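Nucleoprotein (Human coronavirus NL63, PDB 5EPW) probably packages the viral RNA genome into a helical ribonucleocapsid, this chain being its C-terminal domain, which forms a two-chain assembly. Local coordinates at residues R28-E33 against N57-K62; L70-A75 against Y98-A103. All blocks are in the same frame, centred on the assembly; numbering follows the deposited sequence. Where two conformers were deposited one is given.

Interaction 1. Residues R28-E33 against N57-K62; sequences RVPTRE and NGVDAK
V59 N donates to P30 O over 2.9 Å, with 150° at the hydrogen. It is the one direct hydrogen bond that joins 28-33 to 57-62. The donor sits tilted from the carbonyl plane of P30. The same oxygen takes a CA-H...O contact from G58 CA at 3.5 Å. A second such contact runs the other way, from T31 CA to N57 O. Beside this backbone core, V29 CG1 meets V59 CG2 at 3.7 Å, the two valines crossing each other. V29 CG1 gets there by standing anti to its own backbone N (chi1 175°).

On the outer side, T31 and D60 lie alongside each other, and D60 OD2 touches T31 CG2. A water accepts from R32 N and donates to D60 OD2. It also donates to E33 OE1 in one of the two conformers of E33, so that link is less certain. R32 and N57 also run side by side, their guanidinium and amide planes 52° apart. R32 NH1 comes to 3.0 Å from N57 OD1, but the angle is too poor for a hydrogen bond.

G58 follows helix 52-57 with positive phi, and its backbone passes close to P30 O with no side chain in the way. P30 also packs on V36 and C39 of helix 36-39, while V59 reaches A75 of the second subunit. The contact thus rests on backbone polar bonds and a valine pair, and the water ties the carboxylate of D60 to R32 N.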
ATOM      1  N   ARG B  28       1.755   9.468   6.920  1.00 13.94           N
ATOM      2  CA  ARG B  28       2.421  10.698   6.486  1.00 14.65           C
ATOM      3  C   ARG B  28       2.295  10.951   5.006  1.00 13.94           C
ATOM      4  O   ARG B  28       2.243  10.000   4.196  1.00 14.09           O
ATOM      5  CB  ARG B  28       3.877  10.659   6.930  1.00 15.67           C
ATOM      6  CG  ARG B  28       4.021  10.538   8.440  1.00 17.12           C
ATOM      7  CD  ARG B  28       5.491  10.531   8.965  1.00 16.76           C
ATOM      8  NE  ARG B  28       5.451  10.291  10.394  1.00 17.98           N
ATOM      9  CZ  ARG B  28       6.403   9.716  11.084  1.00 19.25           C
ATOM     10  NH1 ARG B  28       7.542   9.233  10.573  1.00 21.79           N
ATOM     11  NH2 ARG B  28       6.147   9.461  12.367  1.00 22.88           N
ATOM     12  N   VAL B  29       2.270  12.218   4.611  1.00 14.43           N
ATOM     13  CA  VAL B  29       2.151  12.615   3.250  1.00 15.31           C
ATOM     14  C   VAL B  29       3.314  13.586   2.998  1.00 16.64           C
ATOM     15  O   VAL B  29       3.319  14.733   3.498  1.00 17.64           O
ATOM     16  CB  VAL B  29       0.790  13.301   2.927  1.00 16.15           C
ATOM     17  CG1 VAL B  29       0.797  13.787   1.505  1.00 16.17           C
ATOM     18  CG2 VAL B  29      -0.362  12.372   3.223  1.00 18.03           C
ATOM     19  N   PRO B  30       4.386  13.131   2.297  1.00 14.33           N
ATOM     20  CA  PRO B  30       5.578  13.982   2.085  1.00 13.85           C
ATOM     21  C   PRO B  30       5.358  15.085   1.038  1.00 15.52           C
ATOM     22  O   PRO B  30       4.697  14.868   0.031  1.00 14.29           O
ATOM     23  CB  PRO B  30       6.629  12.960   1.636  1.00 15.10           C
ATOM     24  CG  PRO B  30       5.786  12.030   0.839  1.00 12.99           C
ATOM     25  CD  PRO B  30       4.546  11.806   1.672  1.00 14.29           C
ATOM     26  N   THR B  31       6.037  16.234   1.273  1.00 15.41           N
ATOM     27  CA  THR B  31       6.022  17.441   0.437  1.00 17.74           C
ATOM     28  C   THR B  31       7.418  18.035   0.472  1.00 16.34           C
ATOM     29  O   THR B  31       8.246  17.559   1.171  1.00 18.22           O
ATOM     30  CB  THR B  31       5.053  18.480   0.994  1.00 18.07           C
ATOM     31  OG1 THR B  31       5.485  18.862   2.263  1.00 19.13           O
ATOM     32  CG2 THR B  31       3.634  17.931   1.104  1.00 19.20           C
ATOM     33  N   ARG B  32       7.677  19.095  -0.290  1.00 17.80           N
ATOM     34  CA  ARG B  32       8.993  19.732  -0.246  1.00 19.78           C
ATOM     35  C   ARG B  32       9.350  20.193   1.154  1.00 20.43           C
ATOM     36  O   ARG B  32      10.483  20.047   1.622  1.00 25.19           O
ATOM     37  CB  ARG B  32       9.013  20.935  -1.197  1.00 24.24           C
ATOM     38  CG  ARG B  32      10.235  21.808  -0.976  1.00 34.07           C
ATOM     39  CD  ARG B  32      11.268  21.682  -2.021  1.00 44.81           C
ATOM     40  NE  ARG B  32      11.176  22.761  -3.001  1.00 45.91           N
ATOM     41  CZ  ARG B  32      11.579  22.646  -4.271  1.00 57.26           C
ATOM     42  NH1 ARG B  32      12.096  21.503  -4.722  1.00 48.03           N
ATOM     43  NH2 ARG B  32      11.442  23.676  -5.112  1.00 62.69           N
ATOM     44  N   GLU B  33       8.344  20.696   1.881  1.00 22.42           N
ATOM     45  CA  GLU B  33       8.467  21.188   3.270  0.50 23.00           C
ATOM     46  C   GLU B  33       8.890  20.095   4.245  1.00 23.70           C
ATOM     47  O   GLU B  33       9.685  20.280   5.136  1.00 25.06           O
ATOM     48  CB  GLU B  33       7.127  21.799   3.718  0.50 24.83           C
ATOM     49  CG  GLU B  33       6.434  22.721   2.694  0.50 29.85           C
ATOM     50  CD  GLU B  33       5.577  22.021   1.651  0.50 28.32           C
ATOM     51  OE1 GLU B  33       5.983  22.034   0.500  0.50 22.73           O
ATOM     52  OE2 GLU B  33       4.473  21.505   1.966  0.50 36.01           O
ATOM     53  N   ASN B  57      10.374  16.242  -3.298  1.00 16.31           N
ATOM     54  CA  ASN B  57       9.072  16.919  -3.452  1.00 16.35           C
ATOM     55  C   ASN B  57       7.863  16.047  -3.018  1.00 14.15           C
ATOM     56  O   ASN B  57       6.782  16.531  -2.852  1.00 15.68           O
ATOM     57  CB  ASN B  57       8.895  17.416  -4.866  1.00 17.10           C
ATOM     58  CG  ASN B  57       9.865  18.533  -5.181  1.00 20.86           C
ATOM     59  OD1 ASN B  57       9.828  19.561  -4.514  1.00 21.41           O
ATOM     60  ND2 ASN B  57      10.795  18.295  -6.085  1.00 21.39           N
ATOM     61  N   GLY B  58       8.135  14.756  -2.722  1.00 14.58           N
ATOM     62  CA  GLY B  58       7.050  13.868  -2.292  1.00 13.05           C
ATOM     63  C   GLY B  58       5.875  13.892  -3.254  1.00 14.03           C
ATOM     64  O   GLY B  58       6.035  13.767  -4.531  1.00 14.03           O
ATOM     65  N   VAL B  59       4.645  13.914  -2.702  1.00 13.05           N
ATOM     66  CA  VAL B  59       3.427  13.930  -3.539  1.00 13.86           C
ATOM     67  C   VAL B  59       3.272  15.171  -4.431  1.00 14.60           C
ATOM     68  O   VAL B  59       2.459  15.167  -5.327  1.00 17.18           O
ATOM     69  CB  VAL B  59       2.172  13.667  -2.702  1.00 15.20           C
ATOM     70  CG1 VAL B  59       2.299  12.324  -1.903  1.00 15.25           C
ATOM     71  CG2 VAL B  59       1.798  14.880  -1.839  1.00 16.15           C
ATOM     72  N   ASP B  60       4.059  16.195  -4.162  1.00 14.08           N
ATOM     73  CA  ASP B  60       4.054  17.413  -5.004  1.00 16.55           C
ATOM     74  C   ASP B  60       4.983  17.319  -6.167  1.00 16.60           C
ATOM     75  O   ASP B  60       5.064  18.250  -7.059  1.00 18.74           O
ATOM     76  CB  ASP B  60       4.305  18.613  -4.128  1.00 16.40           C
ATOM     77  CG  ASP B  60       3.121  18.899  -3.180  1.00 19.22           C
ATOM     78  OD1 ASP B  60       2.018  18.371  -3.348  1.00 24.24           O
ATOM     79  OD2 ASP B  60       3.420  19.525  -2.212  1.00 24.02           O
ATOM     80  N   ALA B  61       5.742  16.243  -6.285  1.00 14.47           N
ATOM     81  CA  ALA B  61       6.565  16.023  -7.498  1.00 14.17           C
ATOM     82  C   ALA B  61       5.625  15.924  -8.700  1.00 14.74           C
ATOM     83  O   ALA B  61       4.557  15.292  -8.605  1.00 14.56           O
ATOM     84  CB  ALA B  61       7.359  14.780  -7.382  1.00 14.20           C
ATOM     85  N   LYS B  62       6.021  16.546  -9.860  1.00 16.00           N
ATOM     86  CA  LYS B  62       5.081  16.609 -10.932  1.00 17.77           C
ATOM     87  C   LYS B  62       4.803  15.240 -11.557  1.00 15.25           C
ATOM     88  O   LYS B  62       3.717  15.014 -12.160  1.00 17.68           O
ATOM     89  CB  LYS B  62       5.519  17.596 -12.057  1.00 19.82           C
ATOM     90  CG  LYS B  62       5.501  19.064 -11.502  1.00 24.69           C
ATOM     91  CD  LYS B  62       4.045  19.504 -11.373  1.00 31.04           C
ATOM     92  CE  LYS B  62       4.016  21.020 -11.249  1.00 39.10           C
ATOM     93  NZ  LYS B  62       4.945  21.526 -10.192  1.00 45.70           N
TER
HETATM   94  O   HOH W   1       5.806  20.605  -1.935  1.00 23.25           O

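Interaction 2. Residues L70-A75 against Y98-A103; sequences LIPNQA and YKMLVA
P72 lies over one face of the Y98 ring, in a buried contact between the loop leading into helix 74-79 and strand 91-103. The strand belongs to the antiparallel beta hairpin of the coronavirus nucleocapsid C-terminal domain. Its residues 98-103 also pair with a strand of the second subunit, so the sheet continues across the dimer interface.

L70, P72 and M100 bury the most surface here. P72 CG makes a CH-pi contact, 4.1 Å from the ring centroid of Y98 and 25° off the normal. It sits toward the rim of the ring, nearest CE2. The Y98 ring reaches P72 because its CG is anti to the backbone N (chi1 178°). M100 SD lies at the edge of that ring, in its plane, and is 4.3 Å from P72 CD.

L70 crosses M100 at about a right angle, with L70 CB 4.1 Å from M100 CE. Farther along the strand, L70 CD2 packs on V102 CG1 at 4.2 Å. W26 of the second subunit packs on Y98 and M100. L70 O accepts a hydrogen bond from Y96 OH of the second subunit, and the methyl carbon M100 CE lies 3.4 Å from that same L70 O.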
ATOM      1  N   LEU B  70      -0.893   3.557 -10.262  1.00 14.04           N
ATOM      2  CA  LEU B  70      -0.414   2.174 -10.048  1.00 14.15           C
ATOM      3  C   LEU B  70      -0.153   1.862  -8.539  1.00 12.80           C
ATOM      4  O   LEU B  70       0.521   0.910  -8.218  1.00 14.83           O
ATOM      5  CB  LEU B  70       0.773   1.806 -10.864  1.00 15.55           C
ATOM      6  CG  LEU B  70       0.523   1.782 -12.376  1.00 17.15           C
ATOM      7  CD1 LEU B  70       1.740   1.372 -13.078  1.00 20.42           C
ATOM      8  CD2 LEU B  70      -0.729   0.977 -12.802  1.00 21.95           C
ATOM      9  N   ILE B  71      -0.822   2.627  -7.643  1.00 12.02           N
ATOM     10  CA  ILE B  71      -0.698   2.384  -6.168  1.00 13.15           C
ATOM     11  C   ILE B  71      -2.084   1.976  -5.727  1.00 15.01           C
ATOM     12  O   ILE B  71      -3.083   2.711  -5.935  1.00 15.15           O
ATOM     13  CB  ILE B  71      -0.234   3.672  -5.385  1.00 12.53           C
ATOM     14  CG1 ILE B  71       1.041   4.279  -5.943  1.00 13.06           C
ATOM     15  CG2 ILE B  71      -0.139   3.238  -3.892  1.00 12.39           C
ATOM     16  CD1 ILE B  71       1.386   5.600  -5.339  1.00 13.37           C
ATOM     17  N   PRO B  72      -2.274   0.765  -5.054  1.00 13.26           N
ATOM     18  CA  PRO B  72      -3.625   0.496  -4.546  1.00 15.78           C
ATOM     19  C   PRO B  72      -4.172   1.423  -3.521  1.00 14.71           C
ATOM     20  O   PRO B  72      -3.351   1.994  -2.699  1.00 15.54           O
ATOM     21  CB  PRO B  72      -3.493  -0.877  -3.870  1.00 16.52           C
ATOM     22  CG  PRO B  72      -2.081  -0.910  -3.582  1.00 17.18           C
ATOM     23  CD  PRO B  72      -1.279  -0.208  -4.663  1.00 15.85           C
ATOM     24  N   ASN B  73      -5.491   1.493  -3.479  1.00 13.66           N
ATOM     25  CA  ASN B  73      -6.138   2.209  -2.433  1.00 14.35           C
ATOM     26  C   ASN B  73      -6.207   1.469  -1.130  1.00 13.55           C
ATOM     27  O   ASN B  73      -5.786   0.292  -1.054  1.00 14.47           O
ATOM     28  CB  ASN B  73      -7.524   2.757  -2.924  1.00 16.89           C
ATOM     29  CG  ASN B  73      -8.565   1.677  -2.988  1.00 18.09           C
ATOM     30  OD1 ASN B  73      -8.876   0.998  -1.901  1.00 19.07           O
ATOM     31  ND2 ASN B  73      -9.081   1.438  -4.191  1.00 17.26           N
ATOM     32  N   GLN B  74      -6.615   2.101  -0.041  1.00 13.97           N
ATOM     33  CA  GLN B  74      -6.520   1.443   1.224  1.00 12.76           C
ATOM     34  C   GLN B  74      -7.446   0.218   1.386  1.00 14.28           C
ATOM     35  O   GLN B  74      -7.151  -0.724   2.093  1.00 13.06           O
ATOM     36  CB  GLN B  74      -6.903   2.449   2.325  1.00 13.17           C
ATOM     37  CG  GLN B  74      -5.775   3.488   2.500  1.00 13.55           C
ATOM     38  CD  GLN B  74      -6.066   4.517   3.457  1.00 21.23           C
ATOM     39  OE1 GLN B  74      -6.504   4.226   4.568  1.00 22.78           O
ATOM     40  NE2 GLN B  74      -5.831   5.777   3.072  1.00 21.86           N
ATOM     41  N   ALA B  75      -8.599   0.260   0.727  1.00 15.31           N
ATOM     42  CA  ALA B  75      -9.576  -0.853   0.850  1.00 15.26           C
ATOM     43  C   ALA B  75      -9.017  -2.033   0.010  1.00 14.21           C
ATOM     44  O   ALA B  75      -9.008  -3.188   0.525  1.00 13.96           O
ATOM     45  CB  ALA B  75     -10.931  -0.401   0.324  1.00 17.88           C
ATOM     46  N   TYR B  98       1.375  -7.268  -1.103  1.00 10.94           N
ATOM     47  CA  TYR B  98       0.297  -6.974  -2.077  1.00 11.24           C
ATOM     48  C   TYR B  98       0.874  -7.238  -3.493  1.00 11.35           C
ATOM     49  O   TYR B  98       1.876  -6.622  -3.840  1.00 12.23           O
ATOM     50  CB  TYR B  98      -0.207  -5.525  -1.898  1.00 12.85           C
ATOM     51  CG  TYR B  98      -1.283  -5.193  -2.913  1.00 13.24           C
ATOM     52  CD1 TYR B  98      -2.570  -5.632  -2.716  1.00 12.89           C
ATOM     53  CD2 TYR B  98      -0.943  -4.592  -4.124  1.00 13.67           C
ATOM     54  CE1 TYR B  98      -3.572  -5.418  -3.737  1.00 14.43           C
ATOM     55  CE2 TYR B  98      -1.904  -4.346  -5.071  1.00 14.08           C
ATOM     56  CZ  TYR B  98      -3.189  -4.743  -4.876  1.00 16.17           C
ATOM     57  OH  TYR B  98      -4.113  -4.492  -5.876  1.00 17.02           O
ATOM     58  N   LYS B  99       0.165  -8.020  -4.290  1.00 12.10           N
ATOM     59  CA  LYS B  99       0.589  -8.331  -5.667  1.00 13.25           C
ATOM     60  C   LYS B  99      -0.487  -7.828  -6.631  1.00 14.19           C
ATOM     61  O   LYS B  99      -1.681  -8.075  -6.418  1.00 15.78           O
ATOM     62  CB  LYS B  99       0.713  -9.822  -5.810  1.00 14.18           C
ATOM     63  CG  LYS B  99       1.860 -10.340  -4.980  1.00 14.70           C
ATOM     64  CD  LYS B  99       1.958 -11.875  -5.026  1.00 18.81           C
ATOM     65  CE  LYS B  99       3.038 -12.376  -4.093  1.00 20.75           C
ATOM     66  NZ  LYS B  99       3.186 -13.887  -4.317  1.00 25.09           N
ATOM     67  N   MET B 100      -0.056  -7.174  -7.690  1.00 14.70           N
ATOM     68  CA  MET B 100      -0.997  -6.696  -8.747  1.00 15.02           C
ATOM     69  C   MET B 100      -0.393  -6.971 -10.090  1.00 13.73           C
ATOM     70  O   MET B 100       0.827  -6.867 -10.327  1.00 14.10           O
ATOM     71  CB  MET B 100      -1.323  -5.218  -8.591  1.00 15.50           C
ATOM     72  CG  MET B 100      -0.099  -4.301  -8.511  1.00 14.50           C
ATOM     73  SD  MET B 100      -0.450  -2.570  -8.100  1.00 15.54           S
ATOM     74  CE  MET B 100      -0.676  -1.859  -9.767  1.00 15.61           C
ATOM     75  N   LEU B 101      -1.306  -7.438 -10.975  1.00 16.58           N
ATOM     76  CA  LEU B 101      -0.920  -7.706 -12.414  1.00 15.37           C
ATOM     77  C   LEU B 101      -1.278  -6.490 -13.327  1.00 14.14           C
ATOM     78  O   LEU B 101      -2.463  -6.133 -13.405  1.00 20.08           O
ATOM     79  CB  LEU B 101      -1.695  -8.977 -12.916  1.00 17.69           C
ATOM     80  CG  LEU B 101      -1.270 -10.242 -12.222  1.00 17.51           C
ATOM     81  CD1 LEU B 101      -2.241 -11.381 -12.611  1.00 21.48           C
ATOM     82  CD2 LEU B 101       0.152 -10.595 -12.479  1.00 17.64           C
ATOM     83  N   VAL B 102      -0.247  -5.901 -13.902  1.00 15.93           N
ATOM     84  CA  VAL B 102      -0.456  -4.761 -14.775  1.00 15.65           C
ATOM     85  C   VAL B 102      -0.160  -5.205 -16.249  1.00 17.58           C
ATOM     86  O   VAL B 102       0.855  -5.751 -16.517  1.00 17.82           O
ATOM     87  CB  VAL B 102       0.456  -3.663 -14.388  1.00 16.88           C
ATOM     88  CG1 VAL B 102       0.174  -2.438 -15.148  1.00 15.93           C
ATOM     89  CG2 VAL B 102       0.245  -3.298 -12.911  1.00 16.95           C
ATOM     90  N   ALA B 103      -1.137  -4.907 -17.151  1.00 20.83           N
ATOM     91  CA  ALA B 103      -0.953  -5.217 -18.568  1.00 22.65           C
ATOM     92  C   ALA B 103       0.279  -4.558 -19.112  1.00 23.79           C
ATOM     93  O   ALA B 103       0.595  -3.397 -18.763  1.00 22.04           O
ATOM     94  CB  ALA B 103      -2.232  -4.806 -19.328  1.00 24.62           C
TER

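In the fold
Interaction 1 is partly buried and joins the loop before helix 36-39 to the end of helix 52-57 and the turn that follows. Interaction 2 is fully buried and sets a loop against strand 91-103. Their chemistry follows this difference. Residues 28-33 and 57-62 combine a backbone hydrogen bond with charged groups and a bridging water, whereas 70-75 and 98-103 meet through apolar side chains, with no hydrogen bond between them. The contacts do not touch each other within the chain, and their centres are 21 Å apart. Across the dimer their segments meet: N73 ND2 of one subunit donates to R28 O of the other, and P30 and V59 pack on A75 of the second subunit. Both contacts lie in the region predicted to mediate dimerization.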